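Local atomic coordinates of MutT/nudix family protein (Shewanella oneidensis, PDB entry 3GZ5), a protein that acts as an ADP-ribose-dependent transcriptional regulator of NAD metabolism, joining a Nudix domain to a DNA-binding winged helix domain. Residues G58-E62 and T63-S67; W131-A134 and D135-M139; L161-L164 and V165-F168; Q180-H183 and E184-G188. One frame throughout, in Å; residues are numbered along the deposited sequence.

Contact 1: G58-E62 and T63-S67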
ATOM      1  N   GLY B  58     -10.786 -14.285  -7.606  1.00 43.61           N
ATOM      2  CA  GLY B  58     -11.015 -15.661  -7.185  1.00 43.76           C
ATOM      3  C   GLY B  58      -9.747 -16.358  -6.724  1.00 43.93           C
ATOM      4  O   GLY B  58      -8.796 -15.715  -6.275  1.00 43.26           O
ATOM      5  N   PHE B  59      -9.734 -17.678  -6.865  1.00 44.12           N
ATOM      6  CA  PHE B  59      -8.722 -18.531  -6.225  1.00 44.43           C
ATOM      7  C   PHE B  59      -7.409 -18.600  -6.978  1.00 44.20           C
ATOM      8  O   PHE B  59      -7.348 -18.500  -8.204  1.00 43.85           O
ATOM      9  CB  PHE B  59      -9.269 -19.957  -5.951  1.00 44.57           C
ATOM     10  CG  PHE B  59     -10.526 -19.985  -5.109  1.00 44.49           C
ATOM     11  CD1 PHE B  59     -10.496 -19.635  -3.775  1.00 46.33           C
ATOM     12  CD2 PHE B  59     -11.750 -20.358  -5.669  1.00 45.84           C
ATOM     13  CE1 PHE B  59     -11.682 -19.652  -2.977  1.00 45.98           C
ATOM     14  CE2 PHE B  59     -12.930 -20.371  -4.904  1.00 45.02           C
ATOM     15  CZ  PHE B  59     -12.889 -20.015  -3.550  1.00 46.20           C
ATOM     16  N   ILE B  60      -6.351 -18.781  -6.212  1.00 44.66           N
ATOM     17  CA  ILE B  60      -5.024 -19.059  -6.755  1.00 44.95           C
ATOM     18  C   ILE B  60      -5.075 -20.444  -7.436  1.00 45.75           C
ATOM     19  O   ILE B  60      -5.700 -21.369  -6.919  1.00 45.38           O
ATOM     20  CB  ILE B  60      -3.982 -18.982  -5.595  1.00 45.23           C
ATOM     21  CG1 ILE B  60      -3.902 -17.548  -5.087  1.00 44.72           C
ATOM     22  CG2 ILE B  60      -2.582 -19.555  -5.977  1.00 43.55           C
ATOM     23  CD1 ILE B  60      -3.436 -17.430  -3.668  1.00 45.72           C
ATOM     24  N   ASP B  61      -4.476 -20.558  -8.619  1.00 46.32           N
ATOM     25  CA  ASP B  61      -4.344 -21.830  -9.291  1.00 47.28           C
ATOM     26  C   ASP B  61      -2.849 -22.138  -9.354  1.00 47.68           C
ATOM     27  O   ASP B  61      -2.108 -21.505 -10.110  1.00 47.57           O
ATOM     28  CB  ASP B  61      -4.980 -21.768 -10.681  1.00 47.84           C
ATOM     29  CG  ASP B  61      -5.026 -23.133 -11.381  1.00 49.10           C
ATOM     30  OD1 ASP B  61      -4.095 -23.945 -11.207  1.00 49.89           O
ATOM     31  OD2 ASP B  61      -6.005 -23.391 -12.119  1.00 51.18           O
ATOM     32  N   GLU B  62      -2.400 -23.090  -8.536  1.00 47.83           N
ATOM     33  CA  GLU B  62      -0.961 -23.382  -8.410  1.00 48.33           C
ATOM     34  C   GLU B  62      -0.344 -23.994  -9.656  1.00 48.40           C
ATOM     35  O   GLU B  62       0.876 -24.031  -9.791  1.00 47.95           O
ATOM     36  CB  GLU B  62      -0.679 -24.267  -7.189  1.00 48.05           C
ATOM     37  CG  GLU B  62      -1.402 -23.802  -5.937  1.00 49.97           C
ATOM     38  CD  GLU B  62      -0.756 -24.268  -4.653  1.00 53.00           C
ATOM     39  OE1 GLU B  62       0.224 -25.053  -4.710  1.00 54.06           O
ATOM     40  OE2 GLU B  62      -1.224 -23.820  -3.577  1.00 55.20           O
ATOM     41  N   THR B  63      -1.186 -24.474 -10.563  1.00 49.12           N
ATOM     42  CA  THR B  63      -0.678 -25.128 -11.760  1.00 50.14           C
ATOM     43  C   THR B  63      -0.336 -24.109 -12.852  1.00 50.31           C
ATOM     44  O   THR B  63       0.320 -24.456 -13.841  1.00 50.88           O
ATOM     45  CB  THR B  63      -1.654 -26.196 -12.309  1.00 49.86           C
ATOM     46  OG1 THR B  63      -2.761 -25.555 -12.947  1.00 51.75           O
ATOM     47  CG2 THR B  63      -2.161 -27.093 -11.179  1.00 50.51           C
ATOM     48  N   CYS B  64      -0.774 -22.860 -12.676  1.00 49.34           N
ATOM     49  CA  CYS B  64      -0.459 -21.837 -13.661  1.00 48.52           C
ATOM     50  C   CYS B  64       0.001 -20.497 -13.070  1.00 47.75           C
ATOM     51  O   CYS B  64       0.703 -19.756 -13.739  1.00 48.61           O
ATOM     52  CB  CYS B  64      -1.601 -21.668 -14.658  1.00 48.21           C
ATOM     53  SG  CYS B  64      -3.129 -21.141 -13.949  1.00 49.26           S
ATOM     54  N   ASP B  65      -0.344 -20.219 -11.816  1.00 46.56           N
ATOM     55  CA  ASP B  65       0.081 -18.992 -11.129  1.00 45.22           C
ATOM     56  C   ASP B  65       1.344 -19.245 -10.327  1.00 45.14           C
ATOM     57  O   ASP B  65       1.366 -20.132  -9.471  1.00 45.42           O
ATOM     58  CB  ASP B  65      -0.988 -18.502 -10.144  1.00 44.59           C
ATOM     59  CG  ASP B  65      -2.347 -18.343 -10.757  1.00 42.74           C
ATOM     60  OD1 ASP B  65      -2.472 -18.145 -11.976  1.00 40.12           O
ATOM     61  OD2 ASP B  65      -3.324 -18.399  -9.990  1.00 43.61           O
ATOM     62  N   GLU B  66       2.381 -18.449 -10.568  1.00 44.73           N
ATOM     63  CA  GLU B  66       3.629 -18.543  -9.799  1.00 44.41           C
ATOM     64  C   GLU B  66       3.759 -17.423  -8.741  1.00 43.40           C
ATOM     65  O   GLU B  66       4.599 -17.497  -7.851  1.00 42.93           O
ATOM     66  CB  GLU B  66       4.829 -18.521 -10.742  1.00 45.08           C
ATOM     67  CG  GLU B  66       4.689 -19.522 -11.891  1.00 49.43           C
ATOM     68  CD  GLU B  66       6.016 -19.885 -12.528  1.00 56.50           C
ATOM     69  OE1 GLU B  66       6.554 -20.965 -12.176  1.00 59.72           O
ATOM     70  OE2 GLU B  66       6.525 -19.093 -13.366  1.00 58.05           O
ATOM     71  N   SER B  67       2.927 -16.390  -8.855  1.00 41.80           N
ATOM     72  CA  SER B  67       2.881 -15.289  -7.892  1.00 41.61           C
ATOM     73  C   SER B  67       1.440 -14.757  -7.804  1.00 41.26           C
ATOM     74  O   SER B  67       0.594 -15.093  -8.642  1.00 41.73           O
ATOM     75  CB  SER B  67       3.811 -14.155  -8.322  1.00 40.46           C
ATOM     76  OG  SER B  67       3.247 -13.551  -9.477  1.00 42.16           O
TER
HETATM   77  O   HOH W   1       3.031 -23.067  -8.830  1.00 51.15           O
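Asp61 and Thr63 meet in an Asx turn, in the loop between strand 57-58 and helix 68-80. Asp61 CB lies 3.8 Å from Cys64 SG. CG is swung anti to the backbone N (chi1 -173°), which carries it to 3.7 Å from Thr63 OG1, with Cys64 SG also near. OD1 takes two bonds from one residue. Thr63 N reaches the anti lone pair of OD1, and Thr63 OG1 donates to OD1 at 2.7 Å from the syn side, out of the carboxylate plane. OD2 stays 4.0 Å from Thr63 OG1. The Asp61 backbone O accepts from Cys64 N and, at 2.8 Å, from Asp65 N. Its N gives a nearly straight bond (173°) to Asp65 OD2, 2.8 Å away and met from above that carboxylate plane. An alanine in place of Asp61 is likely to leave Thr63 OG1 and N without their shared acceptor and the turn less firmly set. Asp65 OD2 also forms a salt bridge with Arg74 of helix 68-80, probably the Nudix helix. Ile60 packs on Leu68 and Thr71 of that helix and on Leu23 of strand 22-33. Trp103 of the second subunit bonds to Asp65 O and packs on Glu62.

Contact 2: W131-A134 and D135-M139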
ATOM      1  N   TRP B 131     -19.128  -0.687 -15.886  1.00 59.99           N
ATOM      2  CA  TRP B 131     -20.165   0.087 -15.221  1.00 59.96           C
ATOM      3  C   TRP B 131     -19.691   1.484 -14.834  1.00 59.38           C
ATOM      4  O   TRP B 131     -18.607   1.624 -14.288  1.00 58.75           O
ATOM      5  CB  TRP B 131     -20.622  -0.626 -13.957  1.00 60.91           C
ATOM      6  CG  TRP B 131     -21.414  -1.865 -14.203  1.00 62.24           C
ATOM      7  CD1 TRP B 131     -20.940  -3.146 -14.299  1.00 63.10           C
ATOM      8  CD2 TRP B 131     -22.830  -1.945 -14.371  1.00 63.80           C
ATOM      9  NE1 TRP B 131     -21.976  -4.017 -14.525  1.00 63.87           N
ATOM     10  CE2 TRP B 131     -23.150  -3.308 -14.570  1.00 64.46           C
ATOM     11  CE3 TRP B 131     -23.868  -0.991 -14.375  1.00 63.90           C
ATOM     12  CZ2 TRP B 131     -24.467  -3.747 -14.774  1.00 64.01           C
ATOM     13  CZ3 TRP B 131     -25.173  -1.426 -14.572  1.00 63.50           C
ATOM     14  CH2 TRP B 131     -25.458  -2.790 -14.776  1.00 63.74           C
ATOM     15  N   PRO B 132     -20.516   2.525 -15.099  1.00 59.10           N
ATOM     16  CA  PRO B 132     -20.223   3.856 -14.559  1.00 59.07           C
ATOM     17  C   PRO B 132     -20.038   3.808 -13.044  1.00 59.01           C
ATOM     18  O   PRO B 132     -20.857   3.224 -12.323  1.00 58.87           O
ATOM     19  CB  PRO B 132     -21.470   4.667 -14.930  1.00 58.76           C
ATOM     20  CG  PRO B 132     -21.966   4.022 -16.163  1.00 58.37           C
ATOM     21  CD  PRO B 132     -21.742   2.544 -15.918  1.00 59.17           C
ATOM     22  N   LEU B 133     -18.950   4.392 -12.565  1.00 59.44           N
ATOM     23  CA  LEU B 133     -18.660   4.351 -11.143  1.00 60.32           C
ATOM     24  C   LEU B 133     -19.851   4.841 -10.314  1.00 61.26           C
ATOM     25  O   LEU B 133     -20.198   4.222  -9.306  1.00 61.51           O
ATOM     26  CB  LEU B 133     -17.403   5.151 -10.819  1.00 59.95           C
ATOM     27  CG  LEU B 133     -17.002   5.259  -9.350  1.00 58.97           C
ATOM     28  CD1 LEU B 133     -16.716   3.881  -8.729  1.00 57.70           C
ATOM     29  CD2 LEU B 133     -15.803   6.154  -9.263  1.00 58.65           C
ATOM     30  N   ALA B 134     -20.474   5.940 -10.743  1.00 62.34           N
ATOM     31  CA  ALA B 134     -21.620   6.524 -10.034  1.00 63.01           C
ATOM     32  C   ALA B 134     -22.736   5.509  -9.859  1.00 63.59           C
ATOM     33  O   ALA B 134     -23.292   5.383  -8.769  1.00 63.69           O
ATOM     34  CB  ALA B 134     -22.128   7.754 -10.759  1.00 63.40           C
ATOM     35  N   ASP B 135     -23.046   4.780 -10.932  1.00 64.18           N
ATOM     36  CA  ASP B 135     -23.981   3.655 -10.880  1.00 65.16           C
ATOM     37  C   ASP B 135     -23.575   2.574  -9.876  1.00 65.59           C
ATOM     38  O   ASP B 135     -24.411   2.091  -9.105  1.00 65.87           O
ATOM     39  CB  ASP B 135     -24.115   3.008 -12.260  1.00 65.42           C
ATOM     40  CG  ASP B 135     -24.839   3.894 -13.259  1.00 66.33           C
ATOM     41  OD1 ASP B 135     -24.950   5.121 -13.006  1.00 64.73           O
ATOM     42  OD2 ASP B 135     -25.279   3.342 -14.303  1.00 67.04           O
ATOM     43  N   VAL B 136     -22.298   2.185  -9.918  1.00 65.54           N
ATOM     44  CA  VAL B 136     -21.743   1.160  -9.032  1.00 65.49           C
ATOM     45  C   VAL B 136     -21.911   1.534  -7.554  1.00 65.86           C
ATOM     46  O   VAL B 136     -22.315   0.709  -6.737  1.00 65.73           O
ATOM     47  CB  VAL B 136     -20.252   0.883  -9.392  1.00 65.24           C
ATOM     48  CG1 VAL B 136     -19.502   0.206  -8.250  1.00 64.75           C
ATOM     49  CG2 VAL B 136     -20.177   0.063 -10.651  1.00 64.58           C
ATOM     50  N   LEU B 137     -21.617   2.786  -7.223  1.00 66.54           N
ATOM     51  CA  LEU B 137     -21.753   3.275  -5.853  1.00 67.64           C
ATOM     52  C   LEU B 137     -23.188   3.201  -5.281  1.00 68.26           C
ATOM     53  O   LEU B 137     -23.379   3.317  -4.064  1.00 68.57           O
ATOM     54  CB  LEU B 137     -21.182   4.696  -5.723  1.00 67.48           C
ATOM     55  CG  LEU B 137     -19.718   4.943  -6.118  1.00 67.62           C
ATOM     56  CD1 LEU B 137     -19.365   6.414  -5.919  1.00 68.07           C
ATOM     57  CD2 LEU B 137     -18.732   4.048  -5.352  1.00 67.07           C
ATOM     58  N   GLN B 138     -24.179   2.993  -6.152  1.00 68.84           N
ATOM     59  CA  GLN B 138     -25.571   2.767  -5.722  1.00 69.56           C
ATOM     60  C   GLN B 138     -26.077   1.331  -5.963  1.00 68.88           C
ATOM     61  O   GLN B 138     -27.285   1.085  -5.956  1.00 69.24           O
ATOM     62  CB  GLN B 138     -26.519   3.789  -6.381  1.00 69.83           C
ATOM     63  CG  GLN B 138     -26.683   5.086  -5.585  1.00 72.20           C
ATOM     64  CD  GLN B 138     -25.473   6.007  -5.684  1.00 74.42           C
ATOM     65  OE1 GLN B 138     -25.057   6.395  -6.779  1.00 75.28           O
ATOM     66  NE2 GLN B 138     -24.916   6.379  -4.534  1.00 75.02           N
ATOM     67  N   MET B 139     -25.154   0.393  -6.173  1.00 68.17           N
ATOM     68  CA  MET B 139     -25.510  -1.009  -6.439  1.00 67.01           C
ATOM     69  C   MET B 139     -25.307  -1.900  -5.202  1.00 66.30           C
ATOM     70  O   MET B 139     -24.547  -1.537  -4.289  1.00 66.21           O
ATOM     71  CB  MET B 139     -24.722  -1.563  -7.622  1.00 66.99           C
ATOM     72  CG  MET B 139     -25.405  -1.431  -8.957  1.00 66.97           C
ATOM     73  SD  MET B 139     -24.240  -1.566 -10.336  1.00 69.98           S
ATOM     74  CE  MET B 139     -24.337  -3.303 -10.786  1.00 68.77           C
TER
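Pro132 O accepts from Val136 N at 3.0 Å, and Leu133 O accepts from Leu137 N at 2.9 Å. These two bonds form the short helix that starts as strand 128-132 ends. Pro132 is at the N-cap position. One flank of its ring carries the Asp135 side chain, with Pro132 CB 3.8 Å from Asp135 CG. A type I turn from Val136 to Met139 then brings the chain back to Trp131. There the Met139 methyl sits over the centre of the indole's six-membered ring: CE is 3.9 Å from the centroid and only 8° off the ring normal, a CH-pi contact. Met139 SD lies over the same face, 4.3 Å from that centroid, and makes a Met-aromatic contact. The bend at the last methionine torsion (chi3 95°) turns the methyl over the middle of the ring while SD stays above the same face. Nearer the backbone, Val136 CG2 presses on Trp131 CB at 3.4 Å. Farther along, Leu133 CD1 meets Leu137 CD2 at 3.9 Å. The turn packs against both strand 36-43 and helix 145-162 of the Nudix domain. Val136 touches Val39 and Leu41 of the strand. It also shares Ile149 of the helix with Leu133, and Leu137 packs on Leu146 of that helix. Trp131 meets Trp53 edge-to-face.

Contact 3: L161-L164 and V165-F168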
ATOM      1  N   LEU B 161      -2.679  13.092  -7.751  1.00 42.39           N
ATOM      2  CA  LEU B 161      -1.959  14.159  -7.054  1.00 42.42           C
ATOM      3  C   LEU B 161      -0.445  14.055  -7.164  1.00 41.93           C
ATOM      4  O   LEU B 161       0.273  15.077  -7.148  1.00 41.17           O
ATOM      5  CB  LEU B 161      -2.355  14.172  -5.571  1.00 42.51           C
ATOM      6  CG  LEU B 161      -3.595  14.956  -5.099  1.00 45.18           C
ATOM      7  CD1 LEU B 161      -3.599  14.976  -3.577  1.00 44.34           C
ATOM      8  CD2 LEU B 161      -3.643  16.405  -5.624  1.00 45.63           C
ATOM      9  N   TYR B 162       0.048  12.822  -7.251  1.00 41.79           N
ATOM     10  CA  TYR B 162       1.488  12.584  -7.158  1.00 42.34           C
ATOM     11  C   TYR B 162       2.105  11.831  -8.322  1.00 41.54           C
ATOM     12  O   TYR B 162       3.281  11.513  -8.259  1.00 41.94           O
ATOM     13  CB  TYR B 162       1.842  11.853  -5.853  1.00 43.22           C
ATOM     14  CG  TYR B 162       1.526  12.640  -4.616  1.00 44.03           C
ATOM     15  CD1 TYR B 162       2.341  13.699  -4.203  1.00 46.82           C
ATOM     16  CD2 TYR B 162       0.397  12.336  -3.858  1.00 47.37           C
ATOM     17  CE1 TYR B 162       2.035  14.439  -3.051  1.00 47.68           C
ATOM     18  CE2 TYR B 162       0.082  13.063  -2.709  1.00 49.25           C
ATOM     19  CZ  TYR B 162       0.906  14.101  -2.316  1.00 48.83           C
ATOM     20  OH  TYR B 162       0.573  14.790  -1.182  1.00 51.09           O
ATOM     21  N   SER B 163       1.322  11.522  -9.354  1.00 41.07           N
ATOM     22  CA  SER B 163       1.840  10.769 -10.509  1.00 40.94           C
ATOM     23  C   SER B 163       1.060  11.060 -11.797  1.00 40.98           C
ATOM     24  O   SER B 163       0.123  11.859 -11.782  1.00 42.04           O
ATOM     25  CB  SER B 163       1.821   9.252 -10.215  1.00 41.33           C
ATOM     26  OG  SER B 163       0.516   8.706 -10.309  1.00 39.89           O
ATOM     27  N   LEU B 164       1.447  10.407 -12.902  1.00 40.40           N
ATOM     28  CA  LEU B 164       0.687  10.412 -14.159  1.00 39.42           C
ATOM     29  C   LEU B 164       0.137   9.025 -14.460  1.00 39.13           C
ATOM     30  O   LEU B 164      -0.222   8.719 -15.592  1.00 38.63           O
ATOM     31  CB  LEU B 164       1.561  10.893 -15.331  1.00 40.06           C
ATOM     32  CG  LEU B 164       2.200  12.286 -15.261  1.00 41.06           C
ATOM     33  CD1 LEU B 164       3.079  12.548 -16.477  1.00 41.05           C
ATOM     34  CD2 LEU B 164       1.121  13.371 -15.181  1.00 40.34           C
ATOM     35  N   VAL B 165       0.069   8.194 -13.416  1.00 38.94           N
ATOM     36  CA  VAL B 165      -0.604   6.912 -13.446  1.00 38.67           C
ATOM     37  C   VAL B 165      -2.032   6.994 -14.063  1.00 38.96           C
ATOM     38  O   VAL B 165      -2.429   6.071 -14.793  1.00 39.03           O
ATOM     39  CB  VAL B 165      -0.573   6.220 -12.024  1.00 39.10           C
ATOM     40  CG1 VAL B 165      -1.531   5.061 -11.941  1.00 37.95           C
ATOM     41  CG2 VAL B 165       0.877   5.752 -11.651  1.00 39.04           C
ATOM     42  N   PRO B 166      -2.811   8.084 -13.804  1.00 37.79           N
ATOM     43  CA  PRO B 166      -4.081   8.118 -14.568  1.00 37.32           C
ATOM     44  C   PRO B 166      -3.973   8.031 -16.093  1.00 37.21           C
ATOM     45  O   PRO B 166      -4.937   7.684 -16.727  1.00 37.71           O
ATOM     46  CB  PRO B 166      -4.734   9.433 -14.125  1.00 37.06           C
ATOM     47  CG  PRO B 166      -4.193   9.624 -12.710  1.00 36.71           C
ATOM     48  CD  PRO B 166      -2.731   9.212 -12.851  1.00 37.50           C
ATOM     49  N   GLY B 167      -2.814   8.303 -16.687  1.00 37.43           N
ATOM     50  CA  GLY B 167      -2.679   8.127 -18.120  1.00 36.44           C
ATOM     51  C   GLY B 167      -2.951   6.720 -18.620  1.00 36.93           C
ATOM     52  O   GLY B 167      -3.363   6.540 -19.768  1.00 36.27           O
ATOM     53  N   PHE B 168      -2.743   5.719 -17.758  1.00 37.57           N
ATOM     54  CA  PHE B 168      -2.981   4.309 -18.120  1.00 38.26           C
ATOM     55  C   PHE B 168      -4.443   3.953 -18.417  1.00 39.02           C
ATOM     56  O   PHE B 168      -4.698   2.966 -19.097  1.00 39.40           O
ATOM     57  CB  PHE B 168      -2.363   3.356 -17.073  1.00 37.96           C
ATOM     58  CG  PHE B 168      -0.869   3.336 -17.101  1.00 35.94           C
ATOM     59  CD1 PHE B 168      -0.193   2.768 -18.174  1.00 37.02           C
ATOM     60  CD2 PHE B 168      -0.131   3.889 -16.072  1.00 35.09           C
ATOM     61  CE1 PHE B 168       1.196   2.751 -18.216  1.00 37.90           C
ATOM     62  CE2 PHE B 168       1.276   3.873 -16.096  1.00 35.59           C
ATOM     63  CZ  PHE B 168       1.932   3.314 -17.164  1.00 37.47           C
TER
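Leu164 O accepts from Gly167 N at 2.8 Å and opens the 3-10 segment 165-168. This turn lies between helix 145-162 and strand 174-175, where the Nudix and winged helix parts meet. Ser163 is the first residue to leave the helix, with an extended backbone (phi -154°). The chain turns again at Leu164 and coils through Val165, Pro166 and Gly167. Gly167 has no CB to crowd Leu164 O. The side chain of Ser163 adds an ST turn: Val165 N donates to Ser163 OG at 3.2 Å. With chi1 at 76° the hydroxyl lies between the backbone N and the carbonyl carbon, within reach of Val165 N. Ser163 OG also bonds to Lys159 O, one turn back, and thus ties the helix end to the next turn. A valine in place of Ser163 would probably leave Val165 N and Lys159 O without this common partner. Leu164 points elsewhere, onto Phe196 and Val200 of helix 193-203 and His183 of helix 176-187. Pro166 lies on His183 and Leu186. Val165 packs on Leu112 of strand 104-112, so the turn touches both domains. Beside the polar bond the fit is close: Ser163 OG lies 3.2 Å from Val165 CB and 3.3 Å from Val165 CG2.

Contact 4: Q180-H183 and E184-G188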
ATOM      1  N   GLN B 180      -5.078  15.724 -18.615  1.00 47.12           N
ATOM      2  CA  GLN B 180      -5.534  16.694 -17.631  1.00 47.51           C
ATOM      3  C   GLN B 180      -6.963  16.400 -17.190  1.00 47.30           C
ATOM      4  O   GLN B 180      -7.261  16.415 -16.001  1.00 47.18           O
ATOM      5  CB  GLN B 180      -5.437  18.120 -18.193  1.00 48.12           C
ATOM      6  CG  GLN B 180      -5.870  19.167 -17.192  1.00 49.40           C
ATOM      7  CD  GLN B 180      -5.634  20.573 -17.685  1.00 53.42           C
ATOM      8  OE1 GLN B 180      -4.650  20.840 -18.385  1.00 56.64           O
ATOM      9  NE2 GLN B 180      -6.514  21.484 -17.307  1.00 50.24           N
ATOM     10  N   HIS B 181      -7.843  16.125 -18.143  1.00 47.69           N
ATOM     11  CA  HIS B 181      -9.231  15.856 -17.809  1.00 49.41           C
ATOM     12  C   HIS B 181      -9.441  14.612 -16.934  1.00 49.54           C
ATOM     13  O   HIS B 181     -10.226  14.649 -15.981  1.00 50.40           O
ATOM     14  CB  HIS B 181     -10.131  15.825 -19.038  1.00 49.75           C
ATOM     15  CG  HIS B 181     -11.590  15.806 -18.691  1.00 53.90           C
ATOM     16  ND1 HIS B 181     -12.189  16.795 -17.930  1.00 56.66           N
ATOM     17  CD2 HIS B 181     -12.560  14.900 -18.957  1.00 55.76           C
ATOM     18  CE1 HIS B 181     -13.467  16.505 -17.758  1.00 55.87           C
ATOM     19  NE2 HIS B 181     -13.719  15.360 -18.371  1.00 56.82           N
ATOM     20  N   VAL B 182      -8.741  13.517 -17.234  1.00 49.44           N
ATOM     21  CA  VAL B 182      -8.813  12.333 -16.362  1.00 48.92           C
ATOM     22  C   VAL B 182      -8.385  12.676 -14.944  1.00 48.04           C
ATOM     23  O   VAL B 182      -9.010  12.199 -14.001  1.00 48.84           O
ATOM     24  CB  VAL B 182      -7.963  11.120 -16.840  1.00 48.31           C
ATOM     25  CG1 VAL B 182      -8.337   9.901 -16.007  1.00 49.52           C
ATOM     26  CG2 VAL B 182      -8.220  10.808 -18.283  1.00 48.74           C
ATOM     27  N   HIS B 183      -7.317  13.461 -14.792  1.00 47.18           N
ATOM     28  CA  HIS B 183      -6.864  13.878 -13.454  1.00 47.84           C
ATOM     29  C   HIS B 183      -7.935  14.750 -12.739  1.00 48.06           C
ATOM     30  O   HIS B 183      -8.179  14.590 -11.534  1.00 48.06           O
ATOM     31  CB  HIS B 183      -5.529  14.644 -13.514  1.00 47.35           C
ATOM     32  CG  HIS B 183      -4.320  13.783 -13.759  1.00 47.16           C
ATOM     33  ND1 HIS B 183      -3.303  13.645 -12.839  1.00 44.73           N
ATOM     34  CD2 HIS B 183      -3.940  13.059 -14.840  1.00 47.17           C
ATOM     35  CE1 HIS B 183      -2.359  12.863 -13.330  1.00 44.75           C
ATOM     36  NE2 HIS B 183      -2.719  12.494 -14.545  1.00 46.31           N
ATOM     37  N   GLU B 184      -8.553  15.669 -13.488  1.00 48.32           N
ATOM     38  CA  GLU B 184      -9.652  16.495 -12.973  1.00 48.73           C
ATOM     39  C   GLU B 184     -10.834  15.635 -12.507  1.00 48.98           C
ATOM     40  O   GLU B 184     -11.363  15.858 -11.433  1.00 49.38           O
ATOM     41  CB  GLU B 184     -10.100  17.538 -14.010  1.00 48.49           C
ATOM     42  CG  GLU B 184      -9.069  18.628 -14.230  1.00 48.60           C
ATOM     43  CD  GLU B 184      -9.393  19.574 -15.384  1.00 49.82           C
ATOM     44  OE1 GLU B 184      -8.701  20.601 -15.509  1.00 50.85           O
ATOM     45  OE2 GLU B 184     -10.326  19.308 -16.167  1.00 51.66           O
ATOM     46  N   VAL B 185     -11.223  14.633 -13.290  1.00 49.57           N
ATOM     47  CA  VAL B 185     -12.306  13.727 -12.882  1.00 49.97           C
ATOM     48  C   VAL B 185     -11.988  13.059 -11.535  1.00 50.62           C
ATOM     49  O   VAL B 185     -12.876  12.905 -10.690  1.00 50.31           O
ATOM     50  CB  VAL B 185     -12.606  12.650 -13.957  1.00 50.09           C
ATOM     51  CG1 VAL B 185     -13.680  11.652 -13.480  1.00 49.77           C
ATOM     52  CG2 VAL B 185     -13.048  13.308 -15.249  1.00 50.57           C
ATOM     53  N   LEU B 186     -10.724  12.672 -11.345  1.00 50.98           N
ATOM     54  CA  LEU B 186     -10.304  11.935 -10.145  1.00 51.72           C
ATOM     55  C   LEU B 186     -10.240  12.829  -8.920  1.00 52.28           C
ATOM     56  O   LEU B 186     -10.531  12.390  -7.817  1.00 51.60           O
ATOM     57  CB  LEU B 186      -8.953  11.241 -10.356  1.00 50.94           C
ATOM     58  CG  LEU B 186      -9.028  10.020 -11.268  1.00 51.57           C
ATOM     59  CD1 LEU B 186      -7.624   9.530 -11.669  1.00 48.33           C
ATOM     60  CD2 LEU B 186      -9.827   8.916 -10.583  1.00 49.80           C
ATOM     61  N   LEU B 187      -9.837  14.077  -9.127  1.00 53.37           N
ATOM     62  CA  LEU B 187      -9.743  15.031  -8.030  1.00 54.94           C
ATOM     63  C   LEU B 187     -11.090  15.716  -7.793  1.00 56.15           C
ATOM     64  O   LEU B 187     -11.284  16.380  -6.771  1.00 56.31           O
ATOM     65  CB  LEU B 187      -8.613  16.046  -8.263  1.00 54.02           C
ATOM     66  CG  LEU B 187      -7.196  15.471  -8.412  1.00 54.19           C
ATOM     67  CD1 LEU B 187      -6.164  16.588  -8.610  1.00 54.91           C
ATOM     68  CD2 LEU B 187      -6.820  14.626  -7.225  1.00 52.87           C
ATOM     69  N   GLY B 188     -12.009  15.525  -8.736  1.00 57.86           N
ATOM     70  CA  GLY B 188     -13.350  16.119  -8.700  1.00 60.16           C
ATOM     71  C   GLY B 188     -13.340  17.632  -8.840  1.00 61.72           C
ATOM     72  O   GLY B 188     -14.335  18.303  -8.534  1.00 61.92           O
TER
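Glu184 is tied twice to Gln180, one turn earlier in helix 176-187 of the DNA-binding winged helix domain. Its N bonds to Gln180 O at 2.9 Å. Its OE1 takes a nearly straight bond (174°) from Gln180 NE2, 3.0 Å away. The oxygen lies in the amide plane, but the amide comes from above the carboxylate, and the two planes are 76° apart. Both chains are extended beyond CG, which lets their ends meet across the turn. Ile191 N is a second donor to Glu184 OE1, and Gln180 OE1 bonds to Arg197. Glu184 OE2 lies at the edge of the His181 ring. Val185 comes next. Its N bonds to His181 O at 2.9 Å, and its CG2 sits over one face of the His181 imidazole, 4.0 Å from the centroid, in a CH-pi contact. Leu186 N bonds to Val182 O, and the side chains touch loosely, CD1 to Val182 CG1 at 4.4 Å. Leu187 N bonds to His183 O at 3.0 Å, and its side chain packs on Thr157 and Ala160 of helix 145-162. Gly188, with phi 67°, is the C-prime residue of a Schellman motif that ends the helix. The chemistry implies two kinds of tie: the amide and carboxylate link the helix to Arg197 and Ile191, while Leu186 and Leu187 pack it on helix 145-162.

Contacts 1 and 2 belong to the Nudix domain, yet their centres are 30 Å apart and their nearest atoms about 16 Å. Contact 2 is the one near the bound sodium ion: the Trp131 side chain is about 8 Å from it, and Ile122, Val125 and Val128 form the metal site. Contacts 3 and 4 touch, with centres 10 Å apart. Ser163 O lies 3.1 Å from His183 CE1, and Pro166 CG packs 3.6 Å from Leu186 CD1. Contact 2 approaches contact 4 to about 7 Å between nearest atoms. Contact 1 lies across the chain's centre from contacts 3 and 4. Both contact 1 and Tyr162 of contact 3 reach the second subunit.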